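Local coordinates for triphenylmethane reductase (Citrobacter sp., PDB 2JL1), which reduces triphenylmethane dyes, probably with hydride from the NADP(H) cofactor held in its Rossmann-type fold, at residues 17-22 against 174-179; 199-204 against 266-271; 7-12 against 36-41. One frame throughout, in Å; residues are numbered along the deposited sequence.

Interaction 1 of 3, residues 17-22 against 174-179; sequences IQHLLK and TRNELA. With NAP (NADP nicotinamide-adenine-dinucleotide phosphate), chain B.
His19 meets Asn176 and Ala179 where two helices pack on the Rossmann-type fold of this NmrA-like protein. Helix 11-20 is the first helix of the nucleotide-binding domain. Helix 175-186 begins in the other segment. The nearest backbone pair is His19 and Ala179, with CA atoms 7.2 Å apart.

The polar part of the contact is small. The amide of Asn176 comes to the edge of the His19 ring, with ND2 of Asn176 2.7 Å from NE2 of His19. The Asn176 CG is in the plane of the ring, while ring and amide planes are turned 36° apart. The amide gets there because CG of Asn176 is anti to the backbone N (chi1 -179°), which swings its end back to the histidine.

The nonpolar part is a single methyl contact. CD2 of His19 lies 3.9 Å from CB of Ala179. The same ring also touches Leu180 and Ala183, one and four residues further along helix 175-186. Ala179 also touches Leu15 and Val16 of helix 11-20.

The start of the second helix is capped. OG1 of Thr174, the N-cap residue, accepts from the backbone N of Glu177 at 3.2 Å. Glu177 itself points away from helix 11-20, and its carboxylate binds the backbone N of Thr275.

The first turn of this helix also serves the cofactor. Arg175 touches Gln11 and Leu15 of helix 11-20 and extends from CG to NE toward the NADP pyrophosphate. Its NE donates to O2N of NAP at 2.7 Å, with a bent N-H...O angle of 134°.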
loop_
_atom_site.group_PDB
_atom_site.type_symbol
_atom_site.label_atom_id
_atom_site.label_comp_id
_atom_site.label_asym_id
_atom_site.label_seq_id
_atom_site.Cartn_x
_atom_site.Cartn_y
_atom_site.Cartn_z
ATOM N N ILE A 17 2.636 -19.531 18.428
ATOM C CA ILE A 17 2.746 -19.580 19.884
ATOM C C ILE A 17 3.278 -20.928 20.376
ATOM O O ILE A 17 4.150 -20.969 21.251
ATOM C CB ILE A 17 1.428 -19.137 20.538
ATOM C CG1 ILE A 17 1.281 -17.625 20.299
ATOM C CG2 ILE A 17 1.374 -19.522 22.056
ATOM C CD1 ILE A 17 0.004 -17.017 20.743
ATOM N N GLN A 18 2.793 -22.025 19.788
ATOM C CA GLN A 18 3.291 -23.350 20.174
ATOM C C GLN A 18 4.767 -23.542 19.853
ATOM O O GLN A 18 5.508 -24.129 20.650
ATOM C CB GLN A 18 2.403 -24.463 19.603
ATOM C CG GLN A 18 1.023 -24.501 20.287
ATOM C CD GLN A 18 1.103 -24.537 21.833
ATOM O OE1 GLN A 18 1.803 -25.372 22.406
ATOM N NE2 GLN A 18 0.373 -23.631 22.503
ATOM N N HIS A 19 5.209 -23.011 18.707
ATOM C CA HIS A 19 6.639 -22.980 18.380
ATOM C C HIS A 19 7.466 -22.016 19.249
ATOM O O HIS A 19 8.596 -22.342 19.626
ATOM C CB HIS A 19 6.837 -22.668 16.892
ATOM C CG HIS A 19 6.448 -23.800 15.991
ATOM N ND1 HIS A 19 7.190 -24.958 15.889
ATOM C CD2 HIS A 19 5.388 -23.957 15.162
ATOM C CE1 HIS A 19 6.603 -25.781 15.036
ATOM N NE2 HIS A 19 5.514 -25.191 14.574
ATOM N N LEU A 20 6.916 -20.838 19.563
ATOM C CA LEU A 20 7.588 -19.889 20.469
ATOM C C LEU A 20 7.775 -20.478 21.866
ATOM O O LEU A 20 8.793 -20.225 22.523
ATOM C CB LEU A 20 6.823 -18.555 20.568
ATOM C CG LEU A 20 6.903 -17.616 19.353
ATOM C CD1 LEU A 20 5.988 -16.396 19.496
ATOM C CD2 LEU A 20 8.344 -17.198 19.132
ATOM N N LEU A 21 6.798 -21.266 22.307
ATOM C CA LEU A 21 6.846 -21.914 23.633
ATOM C C LEU A 21 7.983 -22.934 23.751
ATOM O O LEU A 21 8.384 -23.288 24.852
ATOM C CB LEU A 21 5.484 -22.535 24.003
ATOM C CG LEU A 21 4.355 -21.569 24.420
ATOM C CD1 LEU A 21 2.959 -22.253 24.473
ATOM C CD2 LEU A 21 4.653 -20.891 25.748
ATOM N N LYS A 22 8.506 -23.399 22.622
ATOM C CA LYS A 22 9.685 -24.268 22.645
ATOM C C LYS A 22 10.982 -23.459 22.598
ATOM O O LYS A 22 12.069 -24.029 22.678
ATOM C CB LYS A 22 9.654 -25.266 21.491
ATOM C CG LYS A 22 8.515 -26.257 21.549
ATOM C CD LYS A 22 8.668 -27.245 20.407
ATOM C CE LYS A 22 7.409 -28.064 20.164
ATOM N NZ LYS A 22 7.208 -28.182 18.683
ATOM N N THR A 174 3.086 -25.968 4.516
ATOM C CA THR A 174 2.132 -26.137 5.626
ATOM C C THR A 174 2.152 -24.908 6.567
ATOM O O THR A 174 3.174 -24.229 6.711
ATOM C CB THR A 174 2.401 -27.402 6.434
ATOM O OG1 THR A 174 3.691 -27.312 7.032
ATOM C CG2 THR A 174 2.342 -28.706 5.544
ATOM N N ARG A 175 1.015 -24.626 7.197
ATOM C CA ARG A 175 0.933 -23.593 8.250
ATOM C C ARG A 175 1.968 -23.850 9.314
ATOM O O ARG A 175 2.560 -22.910 9.840
ATOM C CB ARG A 175 -0.410 -23.631 8.946
ATOM C CG ARG A 175 -1.479 -22.884 8.277
ATOM C CD ARG A 175 -2.652 -22.752 9.227
ATOM N NE ARG A 175 -3.821 -22.425 8.429
ATOM C CZ ARG A 175 -4.692 -23.328 7.996
ATOM N NH1 ARG A 175 -4.550 -24.600 8.342
ATOM N NH2 ARG A 175 -5.717 -22.943 7.250
ATOM N N ASN A 176 2.162 -25.128 9.644
ATOM C CA ASN A 176 3.125 -25.509 10.664
ATOM C C ASN A 176 4.526 -25.001 10.354
ATOM O O ASN A 176 5.156 -24.387 11.201
ATOM C CB ASN A 176 3.142 -27.011 10.901
ATOM C CG ASN A 176 4.109 -27.390 11.972
ATOM O OD1 ASN A 176 5.050 -28.139 11.731
ATOM N ND2 ASN A 176 3.921 -26.837 13.156
ATOM N N GLU A 177 4.995 -25.228 9.133
ATOM C CA GLU A 177 6.334 -24.765 8.736
ATOM C C GLU A 177 6.425 -23.257 8.607
ATOM O O GLU A 177 7.452 -22.683 8.939
ATOM C CB GLU A 177 6.804 -25.429 7.438
ATOM C CG GLU A 177 6.976 -26.931 7.564
ATOM C CD GLU A 177 7.414 -27.582 6.279
ATOM O OE1 GLU A 177 6.716 -27.454 5.235
ATOM O OE2 GLU A 177 8.437 -28.269 6.350
ATOM N N LEU A 178 5.361 -22.612 8.141
ATOM C CA LEU A 178 5.338 -21.144 8.092
ATOM C C LEU A 178 5.358 -20.560 9.498
ATOM O O LEU A 178 5.991 -19.533 9.745
ATOM C CB LEU A 178 4.111 -20.647 7.355
ATOM C CG LEU A 178 4.137 -21.029 5.883
ATOM C CD1 LEU A 178 2.736 -20.834 5.244
ATOM C CD2 LEU A 178 5.258 -20.258 5.158
ATOM N N ALA A 179 4.692 -21.240 10.427
ATOM C CA ALA A 179 4.660 -20.799 11.826
ATOM C C ALA A 179 6.019 -20.948 12.479
ATOM O O ALA A 179 6.427 -20.116 13.297
ATOM C CB ALA A 179 3.625 -21.591 12.605
HETATM P PA NAP B . -7.569 -18.127 10.683
HETATM O O1A NAP B . -8.837 -17.967 9.918
HETATM O O2A NAP B . -7.446 -19.391 11.440
HETATM O O5B NAP B . -7.326 -16.898 11.669
HETATM C C5B NAP B . -7.641 -15.557 11.359
HETATM C C4B NAP B . -7.401 -14.804 12.659
HETATM O O4B NAP B . -7.688 -13.420 12.503
HETATM C C3B NAP B . -8.337 -15.362 13.732
HETATM O O3B NAP B . -7.615 -15.580 14.916
HETATM C C2B NAP B . -9.330 -14.257 13.956
HETATM O O2B NAP B . -9.682 -14.171 15.300
HETATM C C1B NAP B . -8.510 -13.038 13.588
HETATM N N9A NAP B . -9.405 -11.905 13.315
HETATM C C8A NAP B . -10.469 -11.853 12.457
HETATM N N7A NAP B . -11.005 -10.612 12.537
HETATM C C5A NAP B . -10.309 -9.894 13.449
HETATM C C6A NAP B . -10.435 -8.588 13.923
HETATM N N6A NAP B . -11.394 -7.784 13.474
HETATM N N1A NAP B . -9.548 -8.134 14.872
HETATM C C2A NAP B . -8.558 -8.961 15.356
HETATM N N3A NAP B . -8.431 -10.247 14.882
HETATM C C4A NAP B . -9.302 -10.702 13.946
HETATM O O3 NAP B . -6.355 -17.995 9.609
HETATM P PN NAP B . -4.966 -18.801 9.497
HETATM O O1N NAP B . -4.352 -18.781 10.835
HETATM O O2N NAP B . -5.214 -20.100 8.813
HETATM O O5D NAP B . -4.077 -17.799 8.545
HETATM C C5D NAP B . -3.669 -16.530 9.037
HETATM C C4D NAP B . -3.840 -15.381 8.036
HETATM O O4D NAP B . -3.203 -15.724 6.817
HETATM C C3D NAP B . -5.304 -15.111 7.684
HETATM O O3D NAP B . -5.929 -14.137 8.481
HETATM C C2D NAP B . -5.271 -14.691 6.226
HETATM O O2D NAP B . -5.117 -13.301 6.026
HETATM C C1D NAP B . -4.014 -15.358 5.711
HETATM N N1N NAP B . -4.413 -16.505 4.878
HETATM C C2N NAP B . -3.443 -17.076 4.116
HETATM C C3N NAP B . -3.750 -18.114 3.283
HETATM C C7N NAP B . -2.714 -18.725 2.442
HETATM O O7N NAP B . -3.099 -19.884 1.706
HETATM N N7N NAP B . -1.518 -18.126 2.401
HETATM C C4N NAP B . -5.051 -18.660 3.288
HETATM C C5N NAP B . -5.997 -18.134 4.133
HETATM C C6N NAP B . -5.681 -17.005 4.895
HETATM P P2B NAP B . -11.004 -14.891 15.884
HETATM O O1X NAP B . -10.565 -16.209 16.493
HETATM O O2X NAP B . -12.041 -15.159 14.806
HETATM O O3X NAP B . -11.547 -13.938 16.929
#

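Interaction 2 of 3, residues 199-204 against 266-271; sequences VSNQPW and DLQKLI
The amides of Asn201 and Gln268 meet with their planes 65° apart, and the two side chains cross at about a right angle. The Asn201 amide comes to the end of Gln268, where ND2 of Asn201 is 3.2 Å from the atom modelled as NE2 of Gln268. That glutamine amide is probably turned over in the model, so its end may really present oxygen. Asn201 has a firmer partner in Asp265, just before the helix, to which its ND2 donates. CG of Asn201 sits between backbone N and carbonyl carbon (chi1 53°), and this directs the amide at the helix start.

Two waters join the backbones beside the amides. Water 1 donates to O of Val199 at 2.8 Å and accepts from N of Gln268 at 3.0 Å. Water 2 accepts from N of Val199 and from N of Leu267, both at 2.9 Å. They satisfy backbone N-H groups in the first turn of helix 266-271. Apart from the amides, the closest direct contact is CB of Leu267, 3.7 Å from O of Val199. Within the loop, OG of Ser200 accepts from N of Gln202, an ST turn.

The loop leaves strand 194-198 and leads to helix 206-217. Helix 266-271 lies over that strand and over helix 175-186, with Leu267 touching Leu198 and Ala181.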
loop_
_atom_site.group_PDB
_atom_site.type_symbol
_atom_site.label_atom_id
_atom_site.label_comp_id
_atom_site.label_asym_id
_atom_site.label_seq_id
_atom_site.Cartn_x
_atom_site.Cartn_y
_atom_site.Cartn_z
ATOM N N VAL A 199 8.252 -20.219 0.558
ATOM C CA VAL A 199 7.580 -21.159 -0.318
ATOM C C VAL A 199 8.420 -22.443 -0.414
ATOM O O VAL A 199 9.567 -22.523 0.081
ATOM C CB VAL A 199 7.367 -20.576 -1.753
ATOM C CG1 VAL A 199 6.638 -19.235 -1.724
ATOM C CG2 VAL A 199 8.692 -20.422 -2.482
ATOM N N SER A 200 7.859 -23.433 -1.086
ATOM C CA SER A 200 8.543 -24.715 -1.284
ATOM C C SER A 200 9.484 -24.644 -2.463
ATOM O O SER A 200 9.140 -24.068 -3.484
ATOM C CB SER A 200 7.515 -25.796 -1.604
ATOM O OG SER A 200 8.136 -27.060 -1.685
ATOM N N ASN A 201 10.645 -25.285 -2.345
ATOM C CA ASN A 201 11.488 -25.538 -3.512
ATOM C C ASN A 201 11.363 -26.992 -4.011
ATOM O O ASN A 201 12.247 -27.518 -4.688
ATOM C CB ASN A 201 12.949 -25.139 -3.235
ATOM C CG ASN A 201 13.512 -25.779 -1.984
ATOM O OD1 ASN A 201 12.926 -26.708 -1.410
ATOM N ND2 ASN A 201 14.655 -25.262 -1.537
ATOM N N GLN A 202 10.247 -27.618 -3.659
ATOM C CA GLN A 202 9.838 -28.913 -4.208
ATOM C C GLN A 202 8.334 -28.872 -4.525
ATOM O O GLN A 202 7.521 -29.528 -3.862
ATOM C CB GLN A 202 10.156 -30.059 -3.244
ATOM C CG GLN A 202 11.638 -30.225 -2.943
ATOM C CD GLN A 202 11.879 -31.370 -1.994
ATOM O OE1 GLN A 202 11.750 -31.220 -0.761
ATOM N NE2 GLN A 202 12.184 -32.537 -2.556
ATOM N N PRO A 203 7.963 -28.118 -5.561
ATOM C CA PRO A 203 6.545 -27.924 -5.891
ATOM C C PRO A 203 5.911 -29.208 -6.451
ATOM O O PRO A 203 6.630 -30.153 -6.813
ATOM C CB PRO A 203 6.573 -26.805 -6.945
ATOM C CG PRO A 203 7.972 -26.892 -7.574
ATOM C CD PRO A 203 8.880 -27.424 -6.500
ATOM N N TRP A 204 4.585 -29.210 -6.527
ATOM C CA TRP A 204 3.808 -30.398 -6.891
ATOM C C TRP A 204 2.662 -29.986 -7.810
ATOM O O TRP A 204 2.414 -28.794 -8.027
ATOM C CB TRP A 204 3.272 -31.074 -5.616
ATOM C CG TRP A 204 2.512 -30.141 -4.642
ATOM C CD1 TRP A 204 3.061 -29.370 -3.669
ATOM C CD2 TRP A 204 1.083 -29.959 -4.535
ATOM N NE1 TRP A 204 2.088 -28.696 -2.980
ATOM C CE2 TRP A 204 0.860 -29.043 -3.477
ATOM C CE3 TRP A 204 -0.022 -30.483 -5.223
ATOM C CZ2 TRP A 204 -0.428 -28.620 -3.098
ATOM C CZ3 TRP A 204 -1.301 -30.067 -4.857
ATOM C CH2 TRP A 204 -1.499 -29.142 -3.802
ATOM N N ASP A 266 14.477 -19.529 0.501
ATOM C CA ASP A 266 14.418 -18.755 1.763
ATOM C C ASP A 266 13.883 -19.587 2.911
ATOM O O ASP A 266 14.466 -19.559 3.998
ATOM C CB ASP A 266 13.554 -17.499 1.651
ATOM C CG ASP A 266 14.142 -16.453 0.731
ATOM O OD1 ASP A 266 15.306 -16.580 0.306
ATOM O OD2 ASP A 266 13.427 -15.490 0.425
ATOM N N LEU A 267 12.780 -20.312 2.685
ATOM C CA LEU A 267 12.166 -21.070 3.780
ATOM C C LEU A 267 13.082 -22.198 4.244
ATOM O O LEU A 267 13.376 -22.326 5.436
ATOM C CB LEU A 267 10.782 -21.607 3.430
ATOM C CG LEU A 267 10.100 -22.499 4.489
ATOM C CD1 LEU A 267 9.800 -21.745 5.831
ATOM C CD2 LEU A 267 8.820 -23.034 3.930
ATOM N N GLN A 268 13.540 -23.007 3.296
ATOM C CA GLN A 268 14.451 -24.093 3.620
ATOM C C GLN A 268 15.720 -23.611 4.349
ATOM O O GLN A 268 16.202 -24.276 5.265
ATOM C CB GLN A 268 14.792 -24.862 2.351
ATOM C CG GLN A 268 15.651 -26.080 2.586
ATOM C CD GLN A 268 16.530 -26.326 1.411
ATOM O OE1 GLN A 268 17.561 -25.668 1.249
ATOM N NE2 GLN A 268 16.123 -27.240 0.549
ATOM N N LYS A 269 16.259 -22.464 3.940
ATOM C CA LYS A 269 17.419 -21.878 4.627
ATOM C C LYS A 269 17.127 -21.469 6.071
ATOM O O LYS A 269 17.965 -21.638 6.949
ATOM C CB LYS A 269 17.993 -20.709 3.821
ATOM C CG LYS A 269 18.691 -21.201 2.567
ATOM C CD LYS A 269 19.242 -20.080 1.705
ATOM C CE LYS A 269 20.293 -20.678 0.784
ATOM N NZ LYS A 269 20.313 -20.000 -0.539
ATOM N N LEU A 270 15.929 -20.967 6.314
ATOM C CA LEU A 270 15.502 -20.523 7.638
ATOM C C LEU A 270 15.201 -21.666 8.620
ATOM O O LEU A 270 15.569 -21.590 9.814
ATOM C CB LEU A 270 14.249 -19.662 7.486
ATOM C CG LEU A 270 14.052 -18.288 8.148
ATOM C CD1 LEU A 270 14.616 -18.199 9.550
ATOM C CD2 LEU A 270 14.649 -17.206 7.285
ATOM N N ILE A 271 14.514 -22.705 8.143
ATOM C CA ILE A 271 14.008 -23.763 9.030
ATOM C C ILE A 271 14.592 -25.178 8.812
ATOM O O ILE A 271 14.262 -26.091 9.570
ATOM C CB ILE A 271 12.448 -23.825 9.042
ATOM C CG1 ILE A 271 11.902 -24.372 7.714
ATOM C CG2 ILE A 271 11.848 -22.449 9.401
ATOM C CD1 ILE A 271 10.456 -24.827 7.791
HETATM O O HOH W 1 12.267 -22.976 0.555
HETATM O O HOH W 2 11.173 -20.033 0.231
#

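Interaction 3 of 3, residues 7-12 against 36-41; sequences GATGQL and VEKAST. With NAP (NADP nicotinamide-adenine-dinucleotide phosphate), chain B.
Thr9 packs against Lys38 and Ala39 in a small, mainly nonpolar contact beside the NADP site. It joins the glycine-rich loop after strand 3-5, the signature of a Rossmann-type fold, to the loop that follows strand 29-33.

The methyl of Thr9 does the touching. CG2 lies 3.8 Å from CB of Lys38 and 4.0 Å from CB of Ala39. Thr9 and Lys38 cross at about a right angle. No hydrogen bond links the segments. The two branches of Thr9 have separate tasks: at chi1 57° its OG1 faces the cofactor, while CG2 faces the other loop. OG1 donates to O1X on the 2'-phosphate of NAP at 2.8 Å. Arg34 also bonds the cofactor. Lys38 bends along its chain, which brings its CE to 3.5 Å from O1X of NAP. Its amine lies farther from O1X than CE does, so its charge probably acts on the phosphate only at a distance.

The start of helix 11-20 grips the pyrophosphate through its backbone. N of Gln11 donates to O2A of NAP at 2.9 Å, and N of Leu12 to O1N at 2.6 Å. Both bonds are nearly straight, 167° and 169°. These N-H groups belong to the first turn of the helix, so the helix dipole probably adds to the attraction. Gly7 has positive phi. Gly10, with no side chain, lets O5B of NAP lie close to its CA. A type I turn from Gly7 to Gly10 shapes the loop, and another from Glu37 to Ser40 leads into helix 40-44.

Strand 29-33 lies beneath both sides, since Val33 touches Thr9 and Ala39. Ala39 also reaches Val49 of strand 48-51, and Leu12 touches Leu178 of helix 175-186.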
loop_
_atom_site.group_PDB
_atom_site.type_symbol
_atom_site.label_atom_id
_atom_site.label_comp_id
_atom_site.label_asym_id
_atom_site.label_seq_id
_atom_site.Cartn_x
_atom_site.Cartn_y
_atom_site.Cartn_z
ATOM N N GLY A 7 -3.826 -12.329 15.800
ATOM C CA GLY A 7 -4.443 -13.570 15.281
ATOM C C GLY A 7 -4.122 -14.844 16.088
ATOM O O GLY A 7 -4.165 -15.979 15.560
ATOM N N ALA A 8 -3.838 -14.659 17.376
ATOM C CA ALA A 8 -3.294 -15.744 18.221
ATOM C C ALA A 8 -4.187 -16.975 18.427
ATOM O O ALA A 8 -3.663 -18.052 18.711
ATOM C CB ALA A 8 -2.813 -15.210 19.561
ATOM N N THR A 9 -5.509 -16.814 18.299
ATOM C CA THR A 9 -6.446 -17.938 18.385
ATOM C C THR A 9 -6.711 -18.578 17.013
ATOM O O THR A 9 -7.409 -19.596 16.912
ATOM C CB THR A 9 -7.815 -17.527 18.994
ATOM O OG1 THR A 9 -8.378 -16.460 18.218
ATOM C CG2 THR A 9 -7.664 -17.071 20.427
ATOM N N GLY A 10 -6.163 -17.987 15.960
ATOM C CA GLY A 10 -6.300 -18.555 14.621
ATOM C C GLY A 10 -5.345 -19.716 14.442
ATOM O O GLY A 10 -4.536 -20.010 15.334
ATOM N N GLN A 11 -5.416 -20.369 13.287
ATOM C CA GLN A 11 -4.649 -21.597 13.078
ATOM C C GLN A 11 -3.165 -21.276 13.016
ATOM O O GLN A 11 -2.363 -21.880 13.736
ATOM C CB GLN A 11 -5.158 -22.375 11.844
ATOM C CG GLN A 11 -6.671 -22.639 11.929
ATOM C CD GLN A 11 -7.216 -23.417 10.751
ATOM O OE1 GLN A 11 -7.020 -24.627 10.663
ATOM N NE2 GLN A 11 -7.908 -22.725 9.839
ATOM N N LEU A 12 -2.795 -20.280 12.216
ATOM C CA LEU A 12 -1.377 -19.929 12.096
ATOM C C LEU A 12 -0.824 -19.382 13.398
ATOM O O LEU A 12 0.252 -19.782 13.819
ATOM C CB LEU A 12 -1.148 -18.912 10.958
ATOM C CG LEU A 12 0.302 -18.568 10.588
ATOM C CD1 LEU A 12 0.980 -19.724 9.830
ATOM C CD2 LEU A 12 0.340 -17.285 9.727
ATOM N N VAL A 36 -11.458 -12.812 23.773
ATOM C CA VAL A 36 -10.620 -13.195 24.914
ATOM C C VAL A 36 -11.027 -14.523 25.568
ATOM O O VAL A 36 -10.186 -15.206 26.154
ATOM C CB VAL A 36 -10.484 -12.057 25.963
ATOM C CG1 VAL A 36 -9.733 -10.876 25.357
ATOM C CG2 VAL A 36 -11.847 -11.631 26.488
ATOM N N GLU A 37 -12.306 -14.882 25.449
ATOM C CA GLU A 37 -12.825 -16.169 25.927
ATOM C C GLU A 37 -12.187 -17.357 25.184
ATOM O O GLU A 37 -11.853 -18.364 25.806
ATOM C CB GLU A 37 -14.357 -16.198 25.809
ATOM C CG GLU A 37 -15.069 -17.394 26.488
ATOM C CD GLU A 37 -15.162 -18.632 25.592
ATOM O OE1 GLU A 37 -14.944 -18.524 24.357
ATOM O OE2 GLU A 37 -15.459 -19.723 26.137
ATOM N N LYS A 38 -12.026 -17.220 23.862
ATOM C CA LYS A 38 -11.299 -18.173 23.003
ATOM C C LYS A 38 -9.862 -18.443 23.447
ATOM O O LYS A 38 -9.340 -19.534 23.244
ATOM C CB LYS A 38 -11.249 -17.627 21.575
ATOM C CG LYS A 38 -12.309 -18.118 20.628
ATOM C CD LYS A 38 -11.676 -18.922 19.484
ATOM C CE LYS A 38 -12.399 -18.703 18.152
ATOM N NZ LYS A 38 -13.824 -19.211 18.107
ATOM N N ALA A 39 -9.219 -17.438 24.035
ATOM C CA ALA A 39 -7.803 -17.534 24.385
ATOM C C ALA A 39 -7.525 -18.150 25.766
ATOM O O ALA A 39 -6.406 -18.041 26.278
ATOM C CB ALA A 39 -7.134 -16.164 24.252
ATOM N N SER A 40 -8.535 -18.806 26.346
ATOM C CA SER A 40 -8.412 -19.559 27.620
ATOM C C SER A 40 -7.309 -20.624 27.586
ATOM O O SER A 40 -6.448 -20.662 28.464
ATOM C CB SER A 40 -9.746 -20.229 27.980
ATOM O OG SER A 40 -10.786 -19.273 28.108
ATOM N N THR A 41 -7.351 -21.485 26.568
ATOM C CA THR A 41 -6.309 -22.476 26.319
ATOM C C THR A 41 -4.904 -21.897 26.519
ATOM O O THR A 41 -4.091 -22.474 27.250
ATOM C CB THR A 41 -6.444 -23.050 24.898
ATOM O OG1 THR A 41 -7.603 -23.901 24.848
ATOM C CG2 THR A 41 -5.192 -23.846 24.487
HETATM P PA NAP B . -7.569 -18.127 10.683
HETATM O O1A NAP B . -8.837 -17.967 9.918
HETATM O O2A NAP B . -7.446 -19.391 11.440
HETATM O O5B NAP B . -7.326 -16.898 11.669
HETATM C C5B NAP B . -7.641 -15.557 11.359
HETATM C C4B NAP B . -7.401 -14.804 12.659
HETATM O O4B NAP B . -7.688 -13.420 12.503
HETATM C C3B NAP B . -8.337 -15.362 13.732
HETATM O O3B NAP B . -7.615 -15.580 14.916
HETATM C C2B NAP B . -9.330 -14.257 13.956
HETATM O O2B NAP B . -9.682 -14.171 15.300
HETATM C C1B NAP B . -8.510 -13.038 13.588
HETATM N N9A NAP B . -9.405 -11.905 13.315
HETATM C C8A NAP B . -10.469 -11.853 12.457
HETATM N N7A NAP B . -11.005 -10.612 12.537
HETATM C C5A NAP B . -10.309 -9.894 13.449
HETATM C C6A NAP B . -10.435 -8.588 13.923
HETATM N N6A NAP B . -11.394 -7.784 13.474
HETATM N N1A NAP B . -9.548 -8.134 14.872
HETATM C C2A NAP B . -8.558 -8.961 15.356
HETATM N N3A NAP B . -8.431 -10.247 14.882
HETATM C C4A NAP B . -9.302 -10.702 13.946
HETATM O O3 NAP B . -6.355 -17.995 9.609
HETATM P PN NAP B . -4.966 -18.801 9.497
HETATM O O1N NAP B . -4.352 -18.781 10.835
HETATM O O2N NAP B . -5.214 -20.100 8.813
HETATM O O5D NAP B . -4.077 -17.799 8.545
HETATM C C5D NAP B . -3.669 -16.530 9.037
HETATM C C4D NAP B . -3.840 -15.381 8.036
HETATM O O4D NAP B . -3.203 -15.724 6.817
HETATM C C3D NAP B . -5.304 -15.111 7.684
HETATM O O3D NAP B . -5.929 -14.137 8.481
HETATM C C2D NAP B . -5.271 -14.691 6.226
HETATM O O2D NAP B . -5.117 -13.301 6.026
HETATM C C1D NAP B . -4.014 -15.358 5.711
HETATM N N1N NAP B . -4.413 -16.505 4.878
HETATM C C2N NAP B . -3.443 -17.076 4.116
HETATM C C3N NAP B . -3.750 -18.114 3.283
HETATM C C7N NAP B . -2.714 -18.725 2.442
HETATM O O7N NAP B . -3.099 -19.884 1.706
HETATM N N7N NAP B . -1.518 -18.126 2.401
HETATM C C4N NAP B . -5.051 -18.660 3.288
HETATM C C5N NAP B . -5.997 -18.134 4.133
HETATM C C6N NAP B . -5.681 -17.005 4.895
HETATM P P2B NAP B . -11.004 -14.891 15.884
HETATM O O1X NAP B . -10.565 -16.209 16.493
HETATM O O2X NAP B . -12.041 -15.159 14.806
HETATM O O3X NAP B . -11.547 -13.938 16.929
#

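How the interactions relate
Interactions 1 and 3 share helix 11-20 and the same NADP. The 7-12 segment binds it through the glycine-rich loop, and 174-179 adds an arginine. They touch directly, as where CD1 of Ile17 meets CB of Ala8 at 3.5 Å. Interaction 2 lies on the other side of the chain's centre from interaction 3, and reaches interaction 1 through Leu267 and Ile271 packed on Glu177. All three are partly buried, and none is a fully buried core contact. Their chemistry differs: a ring edge and a methyl between helices in 1, ordered water and amides beside strand 194-198 in 2, methyl packing beside a phosphate in 3.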